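Local atomic coordinates of GntR family transcriptional regulator (Streptococcus agalactiae, PDB entry 7B5U), a protein that binds the second messenger c-di-AMP through this C-terminal RCK_C domain and, as a GntR-type transcriptional regulator, probably controls gene expression by binding DNA. Residues P5-V10 with H58-G63; V35-E40 with S51-G56. All coordinates share one frame; numbering follows the deposited sequence.

Interaction 1: residues P5-V10 with H58-G63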
loop_
_atom_site.group_PDB
_atom_site.type_symbol
_atom_site.label_atom_id
_atom_site.label_comp_id
_atom_site.label_asym_id
_atom_site.label_seq_id
_atom_site.Cartn_x
_atom_site.Cartn_y
_atom_site.Cartn_z
ATOM N N PRO A 5 -1.772 7.887 6.749
ATOM C CA PRO A 5 -2.095 8.047 5.329
ATOM C C PRO A 5 -2.500 9.470 4.989
ATOM O O PRO A 5 -3.122 10.179 5.785
ATOM C CB PRO A 5 -3.276 7.089 5.113
ATOM C CG PRO A 5 -3.274 6.184 6.295
ATOM C CD PRO A 5 -2.707 6.977 7.429
ATOM N N TYR A 6 -2.122 9.885 3.790
ATOM C CA TYR A 6 -2.737 11.031 3.148
ATOM C C TYR A 6 -4.117 10.640 2.626
ATOM O O TYR A 6 -4.387 9.469 2.326
ATOM C CB TYR A 6 -1.890 11.471 1.959
ATOM C CG TYR A 6 -0.549 12.018 2.345
ATOM C CD1 TYR A 6 0.563 11.194 2.403
ATOM C CD2 TYR A 6 -0.394 13.358 2.665
ATOM C CE1 TYR A 6 1.797 11.689 2.769
ATOM C CE2 TYR A 6 0.839 13.864 3.031
ATOM C CZ TYR A 6 1.929 13.024 3.080
ATOM O OH TYR A 6 3.166 13.507 3.445
ATOM N N GLU A 7 -4.989 11.643 2.489
ATOM C CA GLU A 7 -6.338 11.453 1.969
ATOM C C GLU A 7 -6.548 12.452 0.843
ATOM O O GLU A 7 -6.332 13.653 1.039
ATOM C CB GLU A 7 -7.379 11.692 3.074
ATOM C CG GLU A 7 -8.821 11.471 2.629
ATOM C CD GLU A 7 -9.839 11.710 3.735
ATOM O OE1 GLU A 7 -11.052 11.569 3.463
ATOM O OE2 GLU A 7 -9.440 12.037 4.875
ATOM N N ILE A 8 -6.946 11.972 -0.332
ATOM C CA ILE A 8 -7.359 12.858 -1.414
ATOM C C ILE A 8 -8.748 12.463 -1.890
ATOM O O ILE A 8 -9.088 11.276 -1.951
ATOM C CB ILE A 8 -6.366 12.899 -2.596
ATOM C CG1 ILE A 8 -6.194 11.518 -3.233
ATOM C CG2 ILE A 8 -5.037 13.506 -2.172
ATOM C CD1 ILE A 8 -5.412 11.562 -4.537
ATOM N N ILE A 9 -9.554 13.467 -2.217
ATOM C CA ILE A 9 -10.873 13.264 -2.806
ATOM C C ILE A 9 -10.735 13.512 -4.304
ATOM O O ILE A 9 -10.409 14.628 -4.725
ATOM C CB ILE A 9 -11.915 14.218 -2.194
ATOM C CG1 ILE A 9 -12.006 14.044 -0.672
ATOM C CG2 ILE A 9 -13.270 13.999 -2.875
ATOM C CD1 ILE A 9 -12.816 15.136 0.014
ATOM N N VAL A 10 -10.961 12.478 -5.112
ATOM C CA VAL A 10 -10.771 12.595 -6.557
ATOM C C VAL A 10 -12.033 13.153 -7.207
ATOM O O VAL A 10 -12.778 12.456 -7.911
ATOM C CB VAL A 10 -10.226 11.293 -7.187
ATOM C CG1 VAL A 10 -8.803 11.049 -6.710
ATOM C CG2 VAL A 10 -11.106 10.073 -6.858
ATOM N N HIS A 58 -12.623 8.768 -1.970
ATOM C CA HIS A 58 -11.480 9.196 -1.172
ATOM C C HIS A 58 -10.416 8.112 -1.256
ATOM O O HIS A 58 -10.701 6.933 -1.005
ATOM C CB HIS A 58 -11.859 9.408 0.294
ATOM C CG HIS A 58 -12.924 10.434 0.522
ATOM N ND1 HIS A 58 -12.887 11.294 1.598
ATOM C CD2 HIS A 58 -14.055 10.735 -0.162
ATOM C CE1 HIS A 58 -13.947 12.082 1.566
ATOM N NE2 HIS A 58 -14.671 11.767 0.506
ATOM N N ILE A 59 -9.197 8.503 -1.618
ATOM C CA ILE A 59 -8.059 7.593 -1.687
ATOM C C ILE A 59 -7.163 7.886 -0.492
ATOM O O ILE A 59 -6.722 9.026 -0.301
ATOM C CB ILE A 59 -7.256 7.762 -2.988
ATOM C CG1 ILE A 59 -8.137 7.697 -4.237
ATOM C CG2 ILE A 59 -6.097 6.755 -3.043
ATOM C CD1 ILE A 59 -7.340 7.903 -5.505
ATOM N N PHE A 60 -6.885 6.854 0.300
ATOM C CA PHE A 60 -5.977 6.933 1.439
ATOM C C PHE A 60 -4.686 6.220 1.051
ATOM O O PHE A 60 -4.733 5.077 0.599
ATOM C CB PHE A 60 -6.609 6.252 2.660
ATOM C CG PHE A 60 -7.848 6.949 3.159
ATOM C CD1 PHE A 60 -9.081 6.706 2.575
ATOM C CD2 PHE A 60 -7.778 7.852 4.209
ATOM C CE1 PHE A 60 -10.221 7.368 3.020
ATOM C CE2 PHE A 60 -8.922 8.509 4.657
ATOM C CZ PHE A 60 -10.140 8.260 4.063
ATOM N N PHE A 61 -3.542 6.879 1.221
ATOM C CA PHE A 61 -2.286 6.310 0.745
ATOM C C PHE A 61 -1.131 6.766 1.625
ATOM O O PHE A 61 -1.181 7.840 2.235
ATOM C CB PHE A 61 -2.008 6.679 -0.720
ATOM C CG PHE A 61 -1.880 8.157 -0.965
ATOM C CD1 PHE A 61 -0.644 8.770 -0.948
ATOM C CD2 PHE A 61 -3.004 8.931 -1.244
ATOM C CE1 PHE A 61 -0.522 10.142 -1.179
ATOM C CE2 PHE A 61 -2.884 10.293 -1.471
ATOM C CZ PHE A 61 -1.649 10.894 -1.453
ATOM N N VAL A 62 -0.084 5.938 1.691
ATOM C CA VAL A 62 1.133 6.285 2.402
ATOM C C VAL A 62 2.196 6.740 1.414
ATOM O O VAL A 62 2.192 6.385 0.230
ATOM C CB VAL A 62 1.656 5.168 3.336
ATOM C CG1 VAL A 62 0.639 4.875 4.423
ATOM C CG2 VAL A 62 2.035 3.911 2.551
ATOM N N GLY A 63 3.121 7.537 1.929
ATOM C CA GLY A 63 4.170 8.163 1.146
ATOM C C GLY A 63 4.764 9.313 1.945
ATOM O O GLY A 63 4.676 9.340 3.174
HETATM O O HOH W 1 3.903 11.254 5.534
#
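Y6-I9 and H58-F61 pair as antiparallel strands whose axes approach to 4.6 Å, Y6 with F61 and I8 with I59 being hydrogen-bonded pairs, E7 with F60 and I9 with H58 non-hydrogen-bonded ones. Each hydrogen-bonded pair has reciprocal N-H to O bonds; that from I59 N to I8 O measures 2.8 Å. In addition, the CA-H groups of E7, H58 and F60 point at carbonyl oxygens of the facing strand.

On the face carrying E7, I9, H58 and F60, the E7 chain leaves with CG anti to the backbone N (chi1 -178°) and runs fully extended alongside F60. CG makes a CH-pi contact, 4.0 Å from the F60 centroid, while OE1 reaches H58 ND1 at 2.6 Å. This nearly straight bond (172° at the hydrogen) lies in the imidazole plane, taken on the anti lone pair of OE1. I9 CG1 makes a second CH-pi contact over the H58 ring, 3.6 Å from its centroid, so the histidine is fixed by an edge bond and a covered face. E38 also packs on H58, and such acidic neighbours would tend to raise its pKa.

The strands belong to the four-stranded antiparallel sheet of the RCK_C domain, with 6-9 at its edge within the chain and helix 65-74 covering the face of Y6, I8, I59 and F61. There F61 has CG between backbone N and carbonyl carbon (chi1 61°), which lays its ring face against Y6 CB, a CH-pi contact 3.7 Å from the ring centroid. I8 CG2 meets that ring's rim at F61 CE2, 3.9 Å away. Y68 and M71 of the helix close over this layer, whereas F60 packs against L3 of the second subunit. One water connects Y6 OH with G63 O, donating to the latter at 3.1 Å.

Interaction 2: residues V35-E40 with S51-G56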
loop_
_atom_site.group_PDB
_atom_site.type_symbol
_atom_site.label_atom_id
_atom_site.label_comp_id
_atom_site.label_asym_id
_atom_site.label_seq_id
_atom_site.Cartn_x
_atom_site.Cartn_y
_atom_site.Cartn_z
ATOM N N VAL A 35 -3.826 2.430 0.761
ATOM C CA VAL A 35 -4.219 1.566 1.869
ATOM C C VAL A 35 -5.720 1.341 1.920
ATOM O O VAL A 35 -6.168 0.328 2.457
ATOM C CB VAL A 35 -3.686 2.071 3.223
ATOM C CG1 VAL A 35 -2.191 2.068 3.210
ATOM C CG2 VAL A 35 -4.219 3.451 3.566
ATOM N N ALA A 36 -6.501 2.279 1.384
ATOM C CA ALA A 36 -7.947 2.124 1.392
ATOM C C ALA A 36 -8.571 3.049 0.359
ATOM O O ALA A 36 -8.013 4.096 0.028
ATOM C CB ALA A 36 -8.546 2.440 2.766
ATOM N N ILE A 37 -9.745 2.647 -0.133
ATOM C CA ILE A 37 -10.605 3.490 -0.952
ATOM C C ILE A 37 -11.926 3.645 -0.219
ATOM O O ILE A 37 -12.501 2.655 0.251
ATOM C CB ILE A 37 -10.863 2.885 -2.344
ATOM C CG1 ILE A 37 -9.561 2.690 -3.109
ATOM C CG2 ILE A 37 -11.831 3.768 -3.133
ATOM C CD1 ILE A 37 -9.710 1.755 -4.277
ATOM N N GLU A 38 -12.419 4.873 -0.145
ATOM C CA GLU A 38 -13.767 5.117 0.339
ATOM C C GLU A 38 -14.634 5.434 -0.868
ATOM O O GLU A 38 -14.324 6.360 -1.633
ATOM C CB GLU A 38 -13.814 6.267 1.338
ATOM C CG GLU A 38 -15.183 6.416 1.968
ATOM C CD GLU A 38 -15.295 7.653 2.829
ATOM O OE1 GLU A 38 -14.267 8.339 3.037
ATOM O OE2 GLU A 38 -16.414 7.937 3.304
ATOM N N HIS A 39 -15.704 4.663 -1.045
ATOM C CA HIS A 39 -16.587 4.780 -2.197
ATOM C C HIS A 39 -18.014 4.703 -1.685
ATOM O O HIS A 39 -18.378 3.726 -1.024
ATOM C CB HIS A 39 -16.305 3.619 -3.149
ATOM C CG HIS A 39 -17.224 3.571 -4.324
ATOM N ND1 HIS A 39 -17.249 4.555 -5.290
ATOM C CD2 HIS A 39 -18.160 2.662 -4.687
ATOM C CE1 HIS A 39 -18.153 4.247 -6.203
ATOM N NE2 HIS A 39 -18.719 3.105 -5.859
ATOM N N GLU A 40 -18.813 5.730 -1.964
ATOM C CA GLU A 40 -20.192 5.773 -1.483
ATOM C C GLU A 40 -20.257 5.574 0.031
ATOM O O GLU A 40 -21.173 4.937 0.559
ATOM C CB GLU A 40 -21.077 4.764 -2.226
ATOM C CG GLU A 40 -21.097 4.943 -3.740
ATOM C CD GLU A 40 -21.649 3.730 -4.481
ATOM O OE1 GLU A 40 -21.821 2.663 -3.853
ATOM O OE2 GLU A 40 -21.905 3.846 -5.698
ATOM N N SER A 51 -9.489 -3.201 -7.568
ATOM C CA SER A 51 -10.345 -2.132 -7.078
ATOM C C SER A 51 -10.296 -0.953 -8.037
ATOM O O SER A 51 -9.233 -0.602 -8.559
ATOM C CB SER A 51 -9.885 -1.709 -5.685
ATOM O OG SER A 51 -10.237 -2.676 -4.708
ATOM N N VAL A 52 -11.458 -0.351 -8.283
ATOM C CA VAL A 52 -11.599 0.737 -9.249
ATOM C C VAL A 52 -11.706 2.063 -8.509
ATOM O O VAL A 52 -12.282 2.140 -7.417
ATOM C CB VAL A 52 -12.825 0.496 -10.154
ATOM C CG1 VAL A 52 -13.000 1.613 -11.185
ATOM C CG2 VAL A 52 -12.692 -0.841 -10.858
ATOM N N ILE A 53 -11.119 3.102 -9.082
ATOM C CA ILE A 53 -11.211 4.440 -8.521
ATOM C C ILE A 53 -12.231 5.228 -9.331
ATOM O O ILE A 53 -12.081 5.406 -10.543
ATOM C CB ILE A 53 -9.840 5.126 -8.479
ATOM C CG1 ILE A 53 -8.874 4.301 -7.627
ATOM C CG2 ILE A 53 -9.971 6.537 -7.921
ATOM C CD1 ILE A 53 -7.449 4.803 -7.656
ATOM N N GLU A 54 -13.284 5.701 -8.655
ATOM C CA GLU A 54 -14.375 6.430 -9.291
ATOM C C GLU A 54 -14.422 7.866 -8.793
ATOM O O GLU A 54 -13.909 8.188 -7.720
ATOM C CB GLU A 54 -15.722 5.777 -8.971
ATOM C CG GLU A 54 -15.743 4.259 -9.017
ATOM C CD GLU A 54 -15.940 3.712 -10.407
ATOM O OE1 GLU A 54 -15.715 4.466 -11.379
ATOM O OE2 GLU A 54 -16.325 2.525 -10.527
ATOM N N GLN A 55 -15.070 8.725 -9.572
ATOM C CA GLN A 55 -15.079 10.137 -9.220
ATOM C C GLN A 55 -15.772 10.349 -7.880
ATOM O O GLN A 55 -16.830 9.776 -7.608
ATOM C CB GLN A 55 -15.757 10.972 -10.301
ATOM C CG GLN A 55 -15.507 12.459 -10.087
ATOM C CD GLN A 55 -15.876 13.277 -11.304
ATOM O OE1 GLN A 55 -17.057 13.492 -11.596
ATOM N NE2 GLN A 55 -14.870 13.746 -12.030
ATOM N N GLY A 56 -15.166 11.183 -7.040
ATOM C CA GLY A 56 -15.692 11.444 -5.721
ATOM C C GLY A 56 -15.170 10.525 -4.640
ATOM O O GLY A 56 -15.385 10.805 -3.450
#
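H39 and E54 meet where the end of strand 33-39 passes the loop that follows the short strand 52-53. From H39 CB the ring swings out with CG anti to the backbone N (chi1 176°), which carries the imidazole across to the opposing segment. Its ND1 comes within 4.0 Å of E54 CG, but the polar partner of this nitrogen is the carboxylate of D57, to which it is hydrogen-bonded. CE1, at the outer end of the ring, makes the ring's closest approach, 3.7 Å from E54 CG and 4.0 Å from E54 CB. The methylenes approach the ring obliquely, and one ring face is covered by the neighbouring E40, whose CG stands 3.7 Å above the plane. E54 bends sharply at its second torsion (chi2 -84°), and its carboxylate plane is turned 35° from that of the imidazole. The remaining ring nitrogen, H39 NE2, stays 5.3 Å from E54 OE2, too far for a salt bridge.

Further back along the strand, aliphatic groups meet. I37 points toward segment 51-56 and sends CD1 to S51 CB at 3.7 Å, with I53 CG1 beyond it at 4.3 Å. Both isoleucines are deposited in two conformers, so the fine detail here is doubtful. S51 OG is held by P47 O, leaving CB to pack against the isoleucine.

This is packing between the main sheet of the RCK_C domain and the strand 52-53, which pairs with 19-20 in a separate two-stranded sheet; I21 of helix 21-24, which also lines the c-di-AMP pocket, packs on both I37 and I53. With carbon atoms making the direct contacts, polar linkage falls to D57, whose carboxylate bonds both H39 ND1 and E54 N; its charge would probably favour a protonated imidazole.

Interaction 1 and interaction 2 have centres about 10 Å apart and meet through the sheet, where strands 58-62 and 33-39 are neighbours. Probable hydrogen bonds of 2.8 Å run from V35 N to F60 O and from E38 N to H58 O, while V10 CG2 packs 3.5 Å from E54 O. In sequence, interaction 2 is nested within the loop that interaction 1 closes. Both lie near the c-di-AMP pocket: the side chains of F61 and I37 are about 7 and 8 Å from the bound nucleotide, nearest atoms. I34, which contacts the ligand, has its side chain about 4 Å, again between nearest atoms, from those of both I59 and I53, joining pocket and packing.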